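Side-chain contacts in 5-Carboxyvanillate Decarboxylase (Novosphingobium aromaticivorans, PDB 4QRN), which probably removes a carboxyl group from 5-carboxyvanillate, as a manganese-binding decarboxylase of the amidohydrolase family: residues Arg47-Ile50 / Asp51-Arg55; Val313-Glu316 / Pro317-Lys320. One frame throughout, in Å; residues are numbered along the deposited sequence. Where two conformers were deposited one is given.

Contacts 1 and 2 each lie at the start of a helix that follows a parallel strand: helix 47-59 comes after strand 38-44, and helix 316-326 after strand 306-309. Both are partly buried. Their centres are about 35 Å apart, on opposite sides of the chain's centre, and they share no element. Contact 1 is split lengthwise: a charged pair on one flank, apolar side chains and a tyrosine on the other. Contact 2 has no salt bridge between its segments; an indole, a proline and small apolar groups begin the helix beside the second subunit.

Contact 1. Residues Arg47-Ile50 / Asp51-Arg55; sequences REII and DVYLR
R47 and D51, one turn apart at the start of helix 47-59, form an i to i+4 salt bridge on its flank. Two donors converge on a single carboxylate oxygen: R47 NH2 lies 3.0 Å from D51 OD1 and meets it nearly along its C-O axis, but the bond is bent at the hydrogen (135°) and OD1 is tilted out of the guanidinium plane. R47 NE makes a weak second bond. With CG anti to the backbone N (chi1 -173°) and the chain bent further out, the guanidinium swings back over the next turn, its plane 31° from the carboxylate. L54 CD1 touches its edge, 3.7 Å from R47 NH2.

Backbone bonds run in the alpha-helical pattern from D51 N to R47 O through L54 N to I50 O; that of Y53 N to I49 O is 3.1 Å long.

On the apolar flank I49 runs alongside Y53 and sets CG2 3.6 Å from Y53 CZ. I50, deposited in two conformers, adds a less certain oblique contact through CD1. Beyond the helix, G115 O takes the phenol's hydrogen bond and W70 meets the ring. Over one face of that ring sits I49 O, 3.5 Å above its plane and offset toward the rim.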
ATOM      1  N   ARG A  47       0.770  -1.580  32.041  1.00 10.91           N
ATOM      2  CA  ARG A  47       1.838  -2.515  32.356  1.00 11.62           C
ATOM      3  C   ARG A  47       1.329  -3.949  32.366  1.00 10.73           C
ATOM      4  O   ARG A  47       2.023  -4.862  31.899  1.00 11.27           O
ATOM      5  CB  ARG A  47       2.448  -2.148  33.713  1.00 13.95           C
ATOM      6  CG  ARG A  47       3.700  -2.936  34.120  1.00 16.95           C
ATOM      7  CD  ARG A  47       4.888  -2.604  33.218  1.00 19.60           C
ATOM      8  NE  ARG A  47       5.140  -3.714  32.326  1.00 20.67           N
ATOM      9  CZ  ARG A  47       6.158  -3.806  31.481  1.00 21.46           C
ATOM     10  NH1 ARG A  47       7.028  -2.809  31.346  1.00 21.84           N
ATOM     11  NH2 ARG A  47       6.281  -4.901  30.746  1.00 22.06           N
ATOM     12  N   GLU A  48       0.128  -4.161  32.899  1.00 11.06           N
ATOM     13  CA  GLU A  48      -0.357  -5.532  32.988  1.00 11.77           C
ATOM     14  C   GLU A  48      -0.635  -6.135  31.611  1.00 10.60           C
ATOM     15  O   GLU A  48      -0.427  -7.340  31.431  1.00 10.95           O
ATOM     16  CB  GLU A  48      -1.578  -5.657  33.901  1.00 13.52           C
ATOM     17  CG  GLU A  48      -2.770  -4.884  33.459  1.00 15.19           C
ATOM     18  CD  GLU A  48      -3.910  -4.926  34.461  1.00 16.41           C
ATOM     19  OE1 GLU A  48      -3.729  -5.457  35.589  1.00 18.34           O
ATOM     20  OE2 GLU A  48      -4.998  -4.404  34.120  1.00 16.04           O
ATOM     21  N   ILE A  49      -1.038  -5.326  30.623  1.00  9.39           N
ATOM     22  CA  ILE A  49      -1.249  -5.875  29.288  1.00  9.34           C
ATOM     23  C   ILE A  49       0.099  -6.150  28.613  1.00  9.30           C
ATOM     24  O   ILE A  49       0.264  -7.183  27.987  1.00  9.83           O
ATOM     25  CB  ILE A  49      -2.186  -4.982  28.453  1.00  9.43           C
ATOM     26  CG1 ILE A  49      -3.620  -5.117  28.996  1.00  9.93           C
ATOM     27  CG2 ILE A  49      -2.147  -5.392  26.957  1.00  9.92           C
ATOM     28  CD1 ILE A  49      -4.603  -4.138  28.412  1.00 10.38           C
ATOM     29  N   ILE A  50       1.073  -5.249  28.746  1.00  9.27           N
ATOM     30  CA  ILE A  50       2.404  -5.542  28.206  0.65  9.95           C
ATOM     31  C   ILE A  50       2.965  -6.827  28.844  1.00 10.18           C
ATOM     32  O   ILE A  50       3.588  -7.636  28.161  1.00 10.67           O
ATOM     33  CB  ILE A  50       3.393  -4.350  28.353  0.65 10.57           C
ATOM     34  CG1 ILE A  50       2.820  -3.053  27.737  0.65 10.14           C
ATOM     35  CG2 ILE A  50       4.750  -4.684  27.713  0.65 11.68           C
ATOM     36  CD1 ILE A  50       2.353  -3.178  26.294  0.65 10.34           C
ATOM     37  N   ASP A  51       2.725  -7.022  30.142  1.00 10.54           N
ATOM     38  CA  ASP A  51       3.181  -8.252  30.789  1.00 11.08           C
ATOM     39  C   ASP A  51       2.511  -9.490  30.187  1.00 10.51           C
ATOM     40  O   ASP A  51       3.141 -10.541  30.090  1.00 11.26           O
ATOM     41  CB  ASP A  51       2.900  -8.201  32.287  1.00 12.46           C
ATOM     42  CG  ASP A  51       3.822  -7.267  33.030  1.00 15.07           C
ATOM     43  OD1 ASP A  51       4.836  -6.821  32.458  1.00 15.93           O
ATOM     44  OD2 ASP A  51       3.510  -6.981  34.203  1.00 17.20           O
ATOM     45  N   VAL A  52       1.244  -9.386  29.768  1.00 10.41           N
ATOM     46  CA  VAL A  52       0.615 -10.513  29.069  1.00 10.40           C
ATOM     47  C   VAL A  52       1.317 -10.769  27.736  1.00  9.77           C
ATOM     48  O   VAL A  52       1.564 -11.938  27.389  1.00 10.30           O
ATOM     49  CB  VAL A  52      -0.894 -10.298  28.825  1.00 11.91           C
ATOM     50  CG1 VAL A  52      -1.462 -11.415  27.940  1.00 12.39           C
ATOM     51  CG2 VAL A  52      -1.626 -10.229  30.160  1.00 12.98           C
ATOM     52  N   TYR A  53       1.673  -9.719  26.996  1.00  9.65           N
ATOM     53  CA  TYR A  53       2.409  -9.955  25.761  1.00  9.61           C
ATOM     54  C   TYR A  53       3.707 -10.698  26.039  1.00  9.88           C
ATOM     55  O   TYR A  53       4.074 -11.632  25.324  1.00 10.07           O
ATOM     56  CB  TYR A  53       2.742  -8.638  25.075  1.00  9.49           C
ATOM     57  CG  TYR A  53       1.562  -7.766  24.660  1.00  8.89           C
ATOM     58  CD1 TYR A  53       0.256  -8.270  24.539  1.00  8.95           C
ATOM     59  CD2 TYR A  53       1.777  -6.429  24.391  1.00  8.70           C
ATOM     60  CE1 TYR A  53      -0.796  -7.454  24.144  1.00  8.35           C
ATOM     61  CE2 TYR A  53       0.745  -5.603  23.987  1.00  8.46           C
ATOM     62  CZ  TYR A  53      -0.524  -6.112  23.869  1.00  7.90           C
ATOM     63  OH  TYR A  53      -1.526  -5.257  23.464  1.00  7.77           O
ATOM     64  N   LEU A  54       4.431 -10.286  27.077  1.00 10.10           N
ATOM     65  CA  LEU A  54       5.682 -10.967  27.411  1.00 11.17           C
ATOM     66  C   LEU A  54       5.436 -12.433  27.784  1.00 10.75           C
ATOM     67  O   LEU A  54       6.208 -13.315  27.409  1.00 11.37           O
ATOM     68  CB  LEU A  54       6.406 -10.229  28.540  1.00 12.10           C
ATOM     69  CG  LEU A  54       7.039  -8.892  28.125  1.00 13.69           C
ATOM     70  CD1 LEU A  54       7.509  -8.110  29.349  1.00 15.00           C
ATOM     71  CD2 LEU A  54       8.194  -9.069  27.137  1.00 15.69           C
ATOM     72  N   ARG A  55       4.361 -12.692  28.513  1.00 10.93           N
ATOM     73  CA  ARG A  55       4.000 -14.063  28.865  1.00 11.77           C
ATOM     74  C   ARG A  55       3.738 -14.896  27.613  1.00 11.67           C
ATOM     75  O   ARG A  55       4.181 -16.050  27.525  1.00 12.05           O
ATOM     76  CB  ARG A  55       2.763 -14.041  29.768  1.00 12.52           C
ATOM     77  CG  ARG A  55       2.370 -15.396  30.326  1.00 13.32           C
ATOM     78  CD  ARG A  55       1.016 -15.298  30.997  1.00 14.42           C
ATOM     79  NE  ARG A  55      -0.070 -15.329  30.023  1.00 15.01           N
ATOM     80  CZ  ARG A  55      -1.232 -14.703  30.168  1.00 14.66           C
ATOM     81  NH1 ARG A  55      -1.463 -13.909  31.204  1.00 15.43           N
ATOM     82  NH2 ARG A  55      -2.178 -14.841  29.252  1.00 15.60           N
TER

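Contact 2. Residues Val313-Glu316 / Pro317-Lys320; sequences VAWE and PAIK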
ATOM      1  N   VAL A 313       2.588  11.100   9.030  1.00  6.59           N
ATOM      2  CA  VAL A 313       2.741  11.654   7.688  1.00  6.71           C
ATOM      3  C   VAL A 313       2.660  13.177   7.807  1.00  6.40           C
ATOM      4  O   VAL A 313       1.655  13.816   7.456  1.00  6.90           O
ATOM      5  CB  VAL A 313       1.712  11.075   6.704  1.00  7.05           C
ATOM      6  CG1 VAL A 313       1.968  11.633   5.300  1.00  7.43           C
ATOM      7  CG2 VAL A 313       1.828   9.555   6.668  1.00  7.58           C
ATOM      8  N   ALA A 314       3.732  13.774   8.343  1.00  7.04           N
ATOM      9  CA  ALA A 314       3.814  15.226   8.532  1.00  7.61           C
ATOM     10  C   ALA A 314       4.416  15.781   7.241  1.00  7.40           C
ATOM     11  O   ALA A 314       5.548  16.264   7.196  1.00  8.41           O
ATOM     12  CB  ALA A 314       4.639  15.556   9.768  1.00  8.43           C
ATOM     13  N   TRP A 315       3.638  15.692   6.159  1.00  6.98           N
ATOM     14  CA  TRP A 315       4.183  15.857   4.810  1.00  7.50           C
ATOM     15  C   TRP A 315       3.129  16.522   3.937  1.00  7.40           C
ATOM     16  O   TRP A 315       2.111  15.924   3.589  1.00  7.82           O
ATOM     17  CB  TRP A 315       4.633  14.503   4.252  1.00  7.82           C
ATOM     18  CG  TRP A 315       5.427  14.607   2.991  1.00  7.78           C
ATOM     19  CD1 TRP A 315       6.327  15.582   2.654  1.00  8.73           C
ATOM     20  CD2 TRP A 315       5.401  13.685   1.897  1.00  6.81           C
ATOM     21  NE1 TRP A 315       6.863  15.319   1.410  1.00  8.92           N
ATOM     22  CE2 TRP A 315       6.316  14.154   0.926  1.00  7.86           C
ATOM     23  CE3 TRP A 315       4.714  12.490   1.659  1.00  7.42           C
ATOM     24  CZ2 TRP A 315       6.537  13.474  -0.272  1.00  7.94           C
ATOM     25  CZ3 TRP A 315       4.945  11.814   0.496  1.00  7.51           C
ATOM     26  CH2 TRP A 315       5.831  12.313  -0.468  1.00  7.89           C
ATOM     27  N   GLU A 316       3.380  17.781   3.613  1.00  7.70           N
ATOM     28  CA  GLU A 316       2.379  18.625   2.943  1.00  8.94           C
ATOM     29  C   GLU A 316       1.818  18.024   1.633  1.00  8.96           C
ATOM     30  O   GLU A 316       0.603  18.082   1.436  1.00  9.74           O
ATOM     31  CB  GLU A 316       2.965  20.026   2.669  1.00 10.52           C
ATOM     32  CG  GLU A 316       3.625  20.681   3.859  1.00 13.95           C
ATOM     33  CD  GLU A 316       5.140  20.447   4.032  1.00 15.91           C
ATOM     34  OE1 GLU A 316       5.699  19.316   3.801  1.00 15.53           O
ATOM     35  OE2 GLU A 316       5.765  21.450   4.464  1.00 19.05           O
ATOM     36  N   PRO A 317       2.673  17.485   0.731  1.00  9.53           N
ATOM     37  CA  PRO A 317       2.089  16.992  -0.528  1.00 10.74           C
ATOM     38  C   PRO A 317       1.033  15.917  -0.295  1.00  9.24           C
ATOM     39  O   PRO A 317       0.012  15.874  -0.996  1.00  8.93           O
ATOM     40  CB  PRO A 317       3.310  16.428  -1.282  1.00 13.04           C
ATOM     41  CG  PRO A 317       4.486  17.085  -0.699  1.00 11.63           C
ATOM     42  CD  PRO A 317       4.152  17.428   0.725  1.00 10.66           C
ATOM     43  N   ALA A 318       1.294  15.017   0.649  1.00  8.59           N
ATOM     44  CA  ALA A 318       0.363  13.929   0.902  1.00  8.14           C
ATOM     45  C   ALA A 318      -0.900  14.426   1.602  1.00  7.31           C
ATOM     46  O   ALA A 318      -2.008  13.990   1.268  1.00  8.09           O
ATOM     47  CB  ALA A 318       1.016  12.832   1.697  1.00  9.24           C
ATOM     48  N   ILE A 319      -0.747  15.338   2.554  1.00  7.56           N
ATOM     49  CA  ILE A 319      -1.910  15.906   3.225  1.00  8.06           C
ATOM     50  C   ILE A 319      -2.801  16.611   2.206  1.00  7.65           C
ATOM     51  O   ILE A 319      -4.015  16.416   2.193  1.00  8.20           O
ATOM     52  CB  ILE A 319      -1.480  16.877   4.344  1.00  8.42           C
ATOM     53  CG1 ILE A 319      -0.756  16.098   5.446  1.00  8.51           C
ATOM     54  CG2 ILE A 319      -2.680  17.618   4.885  1.00  9.31           C
ATOM     55  CD1 ILE A 319       0.005  17.006   6.385  1.00  8.74           C
ATOM     56  N   LYS A 320      -2.199  17.446   1.364  1.00  8.18           N
ATOM     57  CA  LYS A 320      -2.984  18.192   0.394  1.00  8.56           C
ATOM     58  C   LYS A 320      -3.657  17.269  -0.613  1.00  8.36           C
ATOM     59  O   LYS A 320      -4.792  17.518  -1.024  1.00  8.06           O
ATOM     60  CB  LYS A 320      -2.115  19.230  -0.315  1.00  9.63           C
ATOM     61  CG  LYS A 320      -1.780  20.432   0.555  1.00 11.04           C
ATOM     62  CD  LYS A 320      -0.935  21.455  -0.186  1.00 12.64           C
ATOM     63  CE  LYS A 320      -0.833  22.765   0.593  1.00 13.61           C
ATOM     64  NZ  LYS A 320       0.039  23.743  -0.148  1.00 13.77           N
TER
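The N-terminus of helix 316-326, in the amidohydrolase family region, is built from W315 at the N-cap position and P317 in the first turn. An inverse gamma turn centred on A314 leads the chain into it. The central side-chain contact is a CH-pi interaction: P317 CD stands over one face of the indole, 3.6 Å from the centroid of the W315 five-membered ring and 19° off its normal. The two side chains cross at about a right angle, and P317 CG reaches W315 NE1 at 3.6 Å. The indole gets there because its CG is anti to the backbone N (chi1 -169°), which sets CG beside the carbonyl carbon and turns the indole toward the residues that follow. Further round the ring, A318 CB comes in obliquely, 3.7 Å from W315 CE3; the same methyl lies 3.9 Å from V313 CG1.

The backbone closes the turn. I319 N gives W315 O a nearly straight bond of 3.1 Å, A318 N adds a weak one to that oxygen, and K320 N bonds to E316 O at 2.9 Å. I319 CG1 packs 3.4 Å from W315 O. Outside the turn, M264 touches V313, A318 and I319, while P269 and Y270 of the second subunit pack on W315 and A318. Replacing W315 by a serine would probably leave P317 CD without its aromatic face and open a gap beside A318 CB, next to the subunit boundary.

Having no N-H, P317 costs this first turn no donor, for W315 O draws its bonds from A318 and I319. P317 adds a CH-pi contact through CD, which is bonded to the ring nitrogen, while the polar bonds of the turn are made by backbone atoms.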